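Local atomic coordinates of hypothetical protein (Mus musculus, PDB entry 1VKB), a protein that probably acts as a gamma-glutamylamine cyclotransferase, releasing free amines from gamma-glutamylamines as the gamma-glutamyl group closes into 5-oxoproline. Residues Met13-Val18 with Gly77-Val82; Phe17-Leu22 with Cys124-Thr129; Gly25-Lys30 with Tyr145-Pro150. All blocks are in the same frame, centred on the assembly; numbering follows the deposited sequence. Where two conformers were deposited one is given.

How the contacts relate
Contacts 1 and 2 share Phe17 and Val18, so strand 14-18 is held along one margin by strand 76-82 and along the other by strand 121-129. Contact 1 is regular, partly buried sheet pairing. Contact 2, its centre about 8 Å away, is buried near the middle of the chain, where the strand ends in a turn whose backbone N-H groups grip a formic acid molecule. Contact 3 is a smaller, more polar meeting of two loops nearer the surface, with its centre about 13 Å from that of contact 2; a glutamine amide does the work there. His29 probably ties the 25-30 loop to the turn, its ND1 lying 2.7 Å from Leu22 O.

Contact 1 (Met13-Val18 with Gly77-Val82); sequences MAHIFV and GEIYEV
Strand 14-18 of Met13-Val18 pairs antiparallel with Gly77-Val82 in the mixed sheet of the gamma-glutamyl cyclotransferase-like fold, the axes of these short segments approaching to 4.6 Å and their directions 157° from each other. Ala14 with Val82, Ile16 with Tyr80 and Val18 with Glu78 are hydrogen-bonded pairs, each closed by two N-H...O bonds; that from Val82 N to Ala14 O is the straightest. Between them lie the non-hydrogen-bonded pairs His15-Glu81 and Phe17-Ile79, where CA-H groups also lean on carbonyls.

On the face turned to helix 84-93, branched aliphatics suit the tight spacing: Ile16 CD1 meets Val82 CG1 at 3.8 Å, and Val18 CG2 touches Tyr80 CE1 at 3.7 Å. The other face carries Phe17. With CG trans to the backbone N (chi1 173°), its ring is laid along the neighbouring strand, CZ being 3.4 Å from Gly77 N, while Ile79 CG1 comes to its edge. Glycine fits there because a CB would fall 2.3 Å from Val18 O and also strike the ring. Replacing Phe17 with an alanine is likely to open a gap beside the Gly77 backbone and leave Ile79 CG1 without its aromatic neighbour. Farther along this face, Glu81 reaches Arg43 in a salt bridge. On the helix-facing side, Tyr80 OH donates to Glu78 OE1 at 2.9 Å, from 42° above the carboxylate plane.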
loop_
_atom_site.group_PDB
_atom_site.type_symbol
_atom_site.label_atom_id
_atom_site.label_comp_id
_atom_site.label_asym_id
_atom_site.label_seq_id
_atom_site.Cartn_x
_atom_site.Cartn_y
_atom_site.Cartn_z
ATOM N N MET A 13 13.057 14.076 -1.886
ATOM C CA MET A 13 12.406 12.944 -1.240
ATOM C C MET A 13 11.339 12.477 -2.223
ATOM O O MET A 13 11.290 12.972 -3.371
ATOM C CB MET A 13 11.770 13.463 0.059
ATOM C CG MET A 13 12.756 14.134 1.018
ATOM S SD MET A 13 13.797 12.875 1.736
ATOM C CE MET A 13 15.299 13.790 2.137
ATOM N N ALA A 14 10.459 11.581 -1.770
ATOM C CA ALA A 14 9.329 11.136 -2.576
ATOM C C ALA A 14 8.139 10.802 -1.716
ATOM O O ALA A 14 8.283 10.122 -0.688
ATOM C CB ALA A 14 9.709 9.900 -3.348
ATOM N N HIS A 15 6.953 11.187 -2.173
ATOM C CA HIS A 15 5.730 10.810 -1.506
ATOM C C HIS A 15 5.299 9.413 -1.907
ATOM O O HIS A 15 5.341 9.078 -3.087
ATOM C CB HIS A 15 4.605 11.792 -1.815
ATOM C CG HIS A 15 4.730 13.101 -1.076
ATOM N ND1 HIS A 15 4.653 14.327 -1.700
ATOM C CD2 HIS A 15 4.959 13.363 0.230
ATOM C CE1 HIS A 15 4.814 15.293 -0.806
ATOM N NE2 HIS A 15 5.011 14.732 0.375
ATOM N N ILE A 16 4.922 8.617 -0.909
ATOM C CA ILE A 16 4.312 7.324 -1.113
ATOM C C ILE A 16 3.006 7.245 -0.372
ATOM O O ILE A 16 2.780 7.977 0.607
ATOM C CB ILE A 16 5.244 6.153 -0.689
ATOM C CG1 ILE A 16 5.436 6.053 0.853
ATOM C CG2 ILE A 16 6.628 6.217 -1.404
ATOM C CD1 ILE A 16 6.115 4.772 1.202
ATOM N N PHE A 17 2.152 6.343 -0.834
ATOM C CA PHE A 17 0.862 6.090 -0.223
ATOM C C PHE A 17 0.783 4.587 0.023
ATOM O O PHE A 17 0.917 3.807 -0.894
ATOM C CB PHE A 17 -0.220 6.541 -1.167
ATOM C CG PHE A 17 -1.623 6.189 -0.754
ATOM C CD1 PHE A 17 -2.325 6.980 0.138
ATOM C CD2 PHE A 17 -2.263 5.122 -1.339
ATOM C CE1 PHE A 17 -3.655 6.665 0.453
ATOM C CE2 PHE A 17 -3.575 4.825 -1.015
ATOM C CZ PHE A 17 -4.254 5.599 -0.152
ATOM N N VAL A 18 0.621 4.238 1.286
ATOM C CA VAL A 18 0.525 2.859 1.751
ATOM C C VAL A 18 -0.888 2.568 2.244
ATOM O O VAL A 18 -1.524 3.371 2.944
ATOM C CB VAL A 18 1.608 2.503 2.786
ATOM C CG1 VAL A 18 2.987 2.654 2.136
ATOM C CG2 VAL A 18 1.502 3.281 4.054
ATOM N N GLY A 77 -5.666 5.197 2.871
ATOM C CA GLY A 77 -4.327 4.850 3.310
ATOM C C GLY A 77 -3.642 6.064 3.853
ATOM O O GLY A 77 -4.278 7.071 4.212
ATOM N N GLU A 78 -2.332 5.933 3.944
ATOM C CA GLU A 78 -1.519 6.927 4.598
ATOM C C GLU A 78 -0.458 7.436 3.634
ATOM O O GLU A 78 0.161 6.682 2.888
ATOM C CB GLU A 78 -0.872 6.351 5.840
ATOM C CG GLU A 78 -1.897 6.009 6.921
ATOM C CD GLU A 78 -1.310 5.256 8.068
ATOM O OE1 GLU A 78 -0.159 4.756 7.984
ATOM O OE2 GLU A 78 -2.034 5.157 9.048
ATOM N N ILE A 79 -0.228 8.731 3.720
ATOM C CA ILE A 79 0.830 9.409 2.946
ATOM C C ILE A 79 2.081 9.599 3.782
ATOM O O ILE A 79 2.020 10.139 4.895
ATOM C CB ILE A 79 0.322 10.746 2.435
ATOM C CG1 ILE A 79 -0.991 10.564 1.635
ATOM C CG2 ILE A 79 1.387 11.444 1.620
ATOM C CD1 ILE A 79 -1.713 11.868 1.381
ATOM N N TYR A 80 3.221 9.171 3.224
ATOM C CA TYR A 80 4.538 9.400 3.843
ATOM C C TYR A 80 5.431 10.125 2.889
ATOM O O TYR A 80 5.300 9.972 1.683
ATOM C CB TYR A 80 5.236 8.063 4.207
ATOM C CG TYR A 80 4.556 7.373 5.350
ATOM C CD1 TYR A 80 3.377 6.681 5.140
ATOM C CD2 TYR A 80 5.088 7.409 6.624
ATOM C CE1 TYR A 80 2.718 6.059 6.184
ATOM C CE2 TYR A 80 4.426 6.804 7.688
ATOM C CZ TYR A 80 3.239 6.127 7.443
ATOM O OH TYR A 80 2.540 5.534 8.467
ATOM N N GLU A 81 6.369 10.890 3.424
ATOM C CA GLU A 81 7.474 11.393 2.619
ATOM C C GLU A 81 8.692 10.544 2.968
ATOM O O GLU A 81 9.050 10.450 4.156
ATOM C CB GLU A 81 7.706 12.888 2.871
ATOM C CG GLU A 81 8.689 13.454 1.890
ATOM C CD GLU A 81 8.860 14.964 1.971
ATOM O OE1 GLU A 81 8.914 15.503 3.086
ATOM O OE2 GLU A 81 8.970 15.602 0.908
ATOM N N VAL A 82 9.323 9.912 1.960
ATOM C CA VAL A 82 10.450 8.992 2.212
ATOM C C VAL A 82 11.686 9.442 1.432
ATOM O O VAL A 82 11.585 10.176 0.419
ATOM C CB VAL A 82 10.114 7.523 1.864
ATOM C CG1 VAL A 82 8.811 7.087 2.565
ATOM C CG2 VAL A 82 9.952 7.321 0.387
#

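Contact 2 (Phe17-Leu22 with Cys124-Thr129); sequences FVYGTL and CFVYTT. With FMT (formic acid), chain C.
Tyr19 and Val126 meet because their first torsions aim them at each other: Tyr19 CG sits between its backbone N and carbonyl carbon (chi1 57°), and Val126 swings CG1 opposite its own N (chi1 -177°). Tyr19 opens the Tyr-Gly-Thr-Leu turn that follows strand 14-18, consistent with the Tyr-Gly-Ser/Thr-Leu signature of gamma-glutamyl cyclotransferases, whose backbone lines the substrate pocket in relatives.

Val126 CG1 lies at the edge of the Tyr19 ring, 3.8 Å from CE2, while its other methyl, CG2, runs alongside Phe17 CB; a beta-branched residue can thus serve both neighbours. A tyrosine suits the turn because its hydroxyl reaches past the valine to the backbone of the following residue, Tyr127. Tyr19 OH donates to Tyr127 O at 2.7 Å, nearly in line with the C=O bond, and also accepts from Leu65 N, so two bonds fix the ring's position. Where strand 14-18 still runs close, Phe17 N bonds Phe125 O at 2.8 Å. Beyond that the backbones part, and a water bridges them, accepting from Tyr127 N and donating to Phe17 O and to formic acid O1.

The formic acid molecule, probably from the crystallisation liquor, occupies the pocket over the turn. Its O1 stands 3.3 Å above one face of the Tyr19 ring, offset toward the rim, and takes a bond from Tyr19 N. Glycine suits Gly20's place, since a CB would clash with formic acid O2. That oxygen receives a weak bond from Gly20 N and a straighter one from Leu22 N at 3.3 Å.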
loop_
_atom_site.group_PDB
_atom_site.type_symbol
_atom_site.label_atom_id
_atom_site.label_comp_id
_atom_site.label_asym_id
_atom_site.label_seq_id
_atom_site.Cartn_x
_atom_site.Cartn_y
_atom_site.Cartn_z
ATOM N N PHE A 17 2.152 6.343 -0.834
ATOM C CA PHE A 17 0.862 6.090 -0.223
ATOM C C PHE A 17 0.783 4.587 0.023
ATOM O O PHE A 17 0.917 3.807 -0.894
ATOM C CB PHE A 17 -0.220 6.541 -1.167
ATOM C CG PHE A 17 -1.623 6.189 -0.754
ATOM C CD1 PHE A 17 -2.325 6.980 0.138
ATOM C CD2 PHE A 17 -2.263 5.122 -1.339
ATOM C CE1 PHE A 17 -3.655 6.665 0.453
ATOM C CE2 PHE A 17 -3.575 4.825 -1.015
ATOM C CZ PHE A 17 -4.254 5.599 -0.152
ATOM N N VAL A 18 0.621 4.238 1.286
ATOM C CA VAL A 18 0.525 2.859 1.751
ATOM C C VAL A 18 -0.888 2.568 2.244
ATOM O O VAL A 18 -1.524 3.371 2.944
ATOM C CB VAL A 18 1.608 2.503 2.786
ATOM C CG1 VAL A 18 2.987 2.654 2.136
ATOM C CG2 VAL A 18 1.502 3.281 4.054
ATOM N N TYR A 19 -1.382 1.420 1.821
ATOM C CA TYR A 19 -2.772 1.017 2.073
ATOM C C TYR A 19 -2.850 -0.292 2.840
ATOM O O TYR A 19 -3.921 -0.652 3.291
ATOM C CB TYR A 19 -3.533 0.860 0.748
ATOM C CG TYR A 19 -2.879 -0.128 -0.176
ATOM C CD1 TYR A 19 -3.130 -1.491 -0.063
ATOM C CD2 TYR A 19 -2.004 0.309 -1.168
ATOM C CE1 TYR A 19 -2.488 -2.384 -0.881
ATOM C CE2 TYR A 19 -1.352 -0.566 -1.959
ATOM C CZ TYR A 19 -1.609 -1.936 -1.819
ATOM O OH TYR A 19 -0.992 -2.855 -2.641
ATOM N N GLY A 20 -1.735 -1.027 2.929
ATOM C CA GLY A 20 -1.769 -2.361 3.450
ATOM C C GLY A 20 -1.028 -2.542 4.744
ATOM O O GLY A 20 -1.240 -1.841 5.757
ATOM N N THR A 21 -0.202 -3.588 4.753
ATOM C CA THR A 21 0.497 -3.998 6.002
ATOM C C THR A 21 1.515 -2.965 6.461
ATOM O O THR A 21 2.023 -3.045 7.582
ATOM C CB THR A 21 1.201 -5.358 5.868
ATOM O OG1 THR A 21 2.302 -5.262 4.954
ATOM C CG2 THR A 21 0.288 -6.391 5.311
ATOM N N LEU A 22 1.853 -2.034 5.573
ATOM C CA LEU A 22 2.777 -0.933 5.893
ATOM C C LEU A 22 2.204 0.237 6.681
ATOM O O LEU A 22 2.970 1.035 7.225
ATOM C CB LEU A 22 3.495 -0.415 4.636
ATOM C CG LEU A 22 4.399 -1.431 3.941
ATOM C CD1 LEU A 22 4.838 -0.880 2.584
ATOM C CD2 LEU A 22 5.598 -1.780 4.752
ATOM N N CYS A 124 1.571 10.276 -5.417
ATOM C CA CYS A 124 2.304 9.389 -4.544
ATOM C C CYS A 124 2.623 8.108 -5.300
ATOM O O CYS A 124 1.811 7.656 -6.092
ATOM C CB CYS A 124 1.428 8.955 -3.382
ATOM S SG CYS A 124 0.899 10.272 -2.269
ATOM N N PHE A 125 3.774 7.534 -5.036
ATOM C CA PHE A 125 4.031 6.183 -5.438
ATOM C C PHE A 125 3.147 5.219 -4.585
ATOM O O PHE A 125 3.019 5.347 -3.353
ATOM C CB PHE A 125 5.487 5.793 -5.254
ATOM C CG PHE A 125 6.433 6.458 -6.225
ATOM C CD1 PHE A 125 6.230 6.405 -7.596
ATOM C CD2 PHE A 125 7.541 7.161 -5.743
ATOM C CE1 PHE A 125 7.107 7.073 -8.469
ATOM C CE2 PHE A 125 8.407 7.796 -6.641
ATOM C CZ PHE A 125 8.178 7.746 -7.976
ATOM N N VAL A 126 2.642 4.198 -5.254
ATOM C CA VAL A 126 1.807 3.171 -4.608
ATOM C C VAL A 126 2.246 1.827 -5.167
ATOM O O VAL A 126 2.583 1.748 -6.361
ATOM C CB VAL A 126 0.308 3.382 -4.958
ATOM C CG1 VAL A 126 -0.561 2.357 -4.211
ATOM C CG2 VAL A 126 -0.140 4.783 -4.578
ATOM N N TYR A 127 2.307 0.806 -4.314
ATOM C CA TYR A 127 2.619 -0.565 -4.762
ATOM C C TYR A 127 1.318 -1.222 -5.269
ATOM O O TYR A 127 0.457 -1.568 -4.474
ATOM C CB TYR A 127 3.306 -1.355 -3.631
ATOM C CG TYR A 127 4.673 -0.764 -3.370
ATOM C CD1 TYR A 127 5.722 -0.995 -4.274
ATOM C CD2 TYR A 127 4.909 0.078 -2.281
ATOM C CE1 TYR A 127 6.966 -0.416 -4.086
ATOM C CE2 TYR A 127 6.172 0.719 -2.112
ATOM C CZ TYR A 127 7.179 0.433 -2.994
ATOM O OH TYR A 127 8.407 1.017 -2.840
ATOM N N THR A 128 1.145 -1.267 -6.601
ATOM C CA THR A 128 -0.028 -1.911 -7.238
ATOM C C THR A 128 0.415 -3.241 -7.811
ATOM O O THR A 128 1.587 -3.543 -7.816
ATOM C CB THR A 128 -0.610 -1.026 -8.329
ATOM O OG1 THR A 128 0.382 -0.798 -9.343
ATOM C CG2 THR A 128 -0.922 0.330 -7.780
ATOM N N THR A 129 -0.512 -4.053 -8.297
ATOM C CA THR A 129 -0.110 -5.247 -9.002
ATOM C C THR A 129 -0.969 -5.575 -10.205
ATOM O O THR A 129 -2.195 -5.465 -10.148
ATOM C CB THR A 129 0.033 -6.433 -8.090
ATOM O OG1 THR A 129 0.496 -7.530 -8.880
ATOM C CG2 THR A 129 -1.286 -6.893 -7.524
HETATM C C FMT C . 1.190 -1.275 1.227
HETATM O O1 FMT C . 0.740 -0.216 0.738
HETATM O O2 FMT C . 1.149 -1.674 2.419
HETATM O O HOH W 1 1.667 1.171 -1.512
#

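Contact 3 (Gly25-Lys30 with Tyr145-Pro150); sequences GQPNHK and YDSEGP. With FMT (formic acid), chain D.
Gln26 bridges to Asp146 and Ser147 with both ends of its amide. Its CB already points at the 145-150 loop; CG stands opposite the carbonyl carbon (chi1 -64°), and a bend at chi2 brings CD across so that OE1 and NE2 take different partners. OE1 accepts from Ser147 N at 2.9 Å, a nearly straight bond whose donor is tilted out of the carbonyl plane, and it also lies 3.4 Å from Tyr145 CE2. NE2 donates to Asp146 OD1 at 3.1 Å, the acceptor lying in the amide plane and the amide standing almost upright on the carboxylate, 86° between planes. Glutamine suits this place because one flat group supplies both acceptor and donor.

Beside it, Pro27 CG packs on Ser147 CB at 3.6 Å. Proline fits the second position of the type I turn Gln26-His29, where phi near -60° is needed. Ser147 turns its OG to Tyr155 N, and its own N sits over one face of the Tyr145 ring. On the far side of the first loop, His29 NE2 donates to a second formic acid molecule, which Arg24 also holds.

Asp146 OD1 receives Gln26 NE2 on one face of its carboxylate and Glu148 N on the other, so two bonds pin the group. The bond to Glu148 N, two residues on, makes an Asx turn, set within the type I beta turn Asp146-Gly149.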
loop_
_atom_site.group_PDB
_atom_site.type_symbol
_atom_site.label_atom_id
_atom_site.label_comp_id
_atom_site.label_asym_id
_atom_site.label_seq_id
_atom_site.Cartn_x
_atom_site.Cartn_y
_atom_site.Cartn_z
ATOM N N GLY A 25 -0.079 0.787 12.669
ATOM C CA GLY A 25 -0.925 -0.182 13.307
ATOM C C GLY A 25 -1.125 -1.470 12.574
ATOM O O GLY A 25 -1.888 -2.341 13.049
ATOM N N GLN A 26 -0.479 -1.618 11.425
ATOM C CA GLN A 26 -0.583 -2.834 10.634
ATOM C C GLN A 26 0.725 -3.661 10.711
ATOM O O GLN A 26 1.782 -3.153 11.168
ATOM C CB GLN A 26 -1.017 -2.495 9.207
ATOM C CG GLN A 26 -2.443 -1.886 9.162
ATOM C CD GLN A 26 -3.482 -2.818 9.698
ATOM O OE1 GLN A 26 -3.426 -3.985 9.400
ATOM N NE2 GLN A 26 -4.468 -2.300 10.436
ATOM N N PRO A 27 0.660 -4.941 10.361
ATOM C CA PRO A 27 1.731 -5.866 10.798
ATOM C C PRO A 27 3.170 -5.584 10.345
ATOM O O PRO A 27 4.102 -6.025 11.045
ATOM C CB PRO A 27 1.230 -7.243 10.320
ATOM C CG PRO A 27 -0.262 -7.069 10.188
ATOM C CD PRO A 27 -0.456 -5.668 9.730
ATOM N N ASN A 28 3.363 -4.885 9.219
ATOM C CA ASN A 28 4.719 -4.613 8.702
ATOM C C ASN A 28 5.129 -3.176 8.859
ATOM O O ASN A 28 6.133 -2.746 8.301
ATOM C CB ASN A 28 4.889 -5.052 7.238
ATOM C CG ASN A 28 4.938 -6.562 7.071
ATOM O OD1 ASN A 28 5.619 -7.254 7.853
ATOM N ND2 ASN A 28 4.132 -7.097 6.115
ATOM N N HIS A 29 4.378 -2.416 9.633
ATOM C CA HIS A 29 4.735 -1.016 9.842
ATOM C C HIS A 29 6.173 -0.834 10.365
ATOM O O HIS A 29 6.811 0.132 10.021
ATOM C CB HIS A 29 3.763 -0.289 10.781
ATOM C CG HIS A 29 3.953 1.200 10.793
ATOM N ND1 HIS A 29 3.822 1.980 9.653
ATOM C CD2 HIS A 29 4.322 2.043 11.786
ATOM C CE1 HIS A 29 4.080 3.234 9.962
ATOM N NE2 HIS A 29 4.379 3.303 11.247
ATOM N N LYS A 30 6.654 -1.750 11.215
ATOM C CA LYS A 30 8.019 -1.612 11.764
ATOM C C LYS A 30 9.066 -1.326 10.725
ATOM O O LYS A 30 10.060 -0.679 11.023
ATOM C CB LYS A 30 8.459 -2.881 12.568
ATOM C CG LYS A 30 7.838 -3.062 13.962
ATOM C CD LYS A 30 8.261 -4.443 14.664
ATOM C CE LYS A 30 9.778 -4.509 14.896
ATOM N NZ LYS A 30 10.245 -3.313 15.627
ATOM N N TYR A 145 -7.843 -1.541 4.383
ATOM C CA TYR A 145 -7.246 -2.771 4.909
ATOM C C TYR A 145 -6.974 -2.710 6.417
ATOM O O TYR A 145 -6.339 -1.770 6.916
ATOM C CB TYR A 145 -5.918 -3.040 4.222
ATOM C CG TYR A 145 -5.180 -4.230 4.806
ATOM C CD1 TYR A 145 -5.598 -5.506 4.565
ATOM C CD2 TYR A 145 -4.051 -4.044 5.629
ATOM C CE1 TYR A 145 -4.904 -6.642 5.149
ATOM C CE2 TYR A 145 -3.367 -5.109 6.157
ATOM C CZ TYR A 145 -3.797 -6.401 5.939
ATOM O OH TYR A 145 -3.094 -7.441 6.483
ATOM N N ASP A 146 -7.390 -3.766 7.105
ATOM C CA ASP A 146 -7.014 -4.032 8.483
ATOM C C ASP A 146 -6.794 -5.516 8.621
ATOM O O ASP A 146 -7.752 -6.297 8.475
ATOM C CB ASP A 146 -8.151 -3.557 9.434
ATOM C CG ASP A 146 -7.853 -3.765 10.896
ATOM O OD1 ASP A 146 -6.732 -4.140 11.346
ATOM O OD2 ASP A 146 -8.768 -3.581 11.700
ATOM N N SER A 147 -5.560 -5.914 8.949
ATOM C CA SER A 147 -5.262 -7.320 9.197
ATOM C C SER A 147 -6.228 -7.953 10.207
ATOM O O SER A 147 -6.584 -9.121 10.061
ATOM C CB SER A 147 -3.817 -7.458 9.681
ATOM O OG SER A 147 -3.513 -8.819 9.895
ATOM N N GLU A 148 -6.684 -7.189 11.211
ATOM C CA GLU A 148 -7.614 -7.701 12.244
ATOM C C GLU A 148 -9.113 -7.478 11.931
ATOM O O GLU A 148 -9.982 -7.570 12.825
ATOM C CB GLU A 148 -7.243 -7.055 13.607
ATOM C CG GLU A 148 -5.844 -7.381 14.074
ATOM C CD GLU A 148 -5.642 -8.858 14.451
ATOM O OE1 GLU A 148 -6.590 -9.476 14.897
ATOM O OE2 GLU A 148 -4.531 -9.397 14.313
ATOM N N GLY A 149 -9.419 -7.117 10.690
ATOM C CA GLY A 149 -10.784 -6.839 10.263
ATOM C C GLY A 149 -11.718 -8.040 10.247
ATOM O O GLY A 149 -11.259 -9.171 10.399
ATOM N N PRO A 150 -13.021 -7.782 10.091
ATOM C CA PRO A 150 -14.043 -8.855 10.156
ATOM C C PRO A 150 -14.044 -9.875 9.032
ATOM O O PRO A 150 -14.691 -10.900 9.165
ATOM C CB PRO A 150 -15.401 -8.093 10.199
ATOM C CG PRO A 150 -15.088 -6.663 9.765
ATOM C CD PRO A 150 -13.619 -6.437 9.965
HETATM C C FMT D . 5.308 6.431 11.488
HETATM O O1 FMT D . 5.527 7.620 11.699
HETATM O O2 FMT D . 4.427 5.833 12.073
#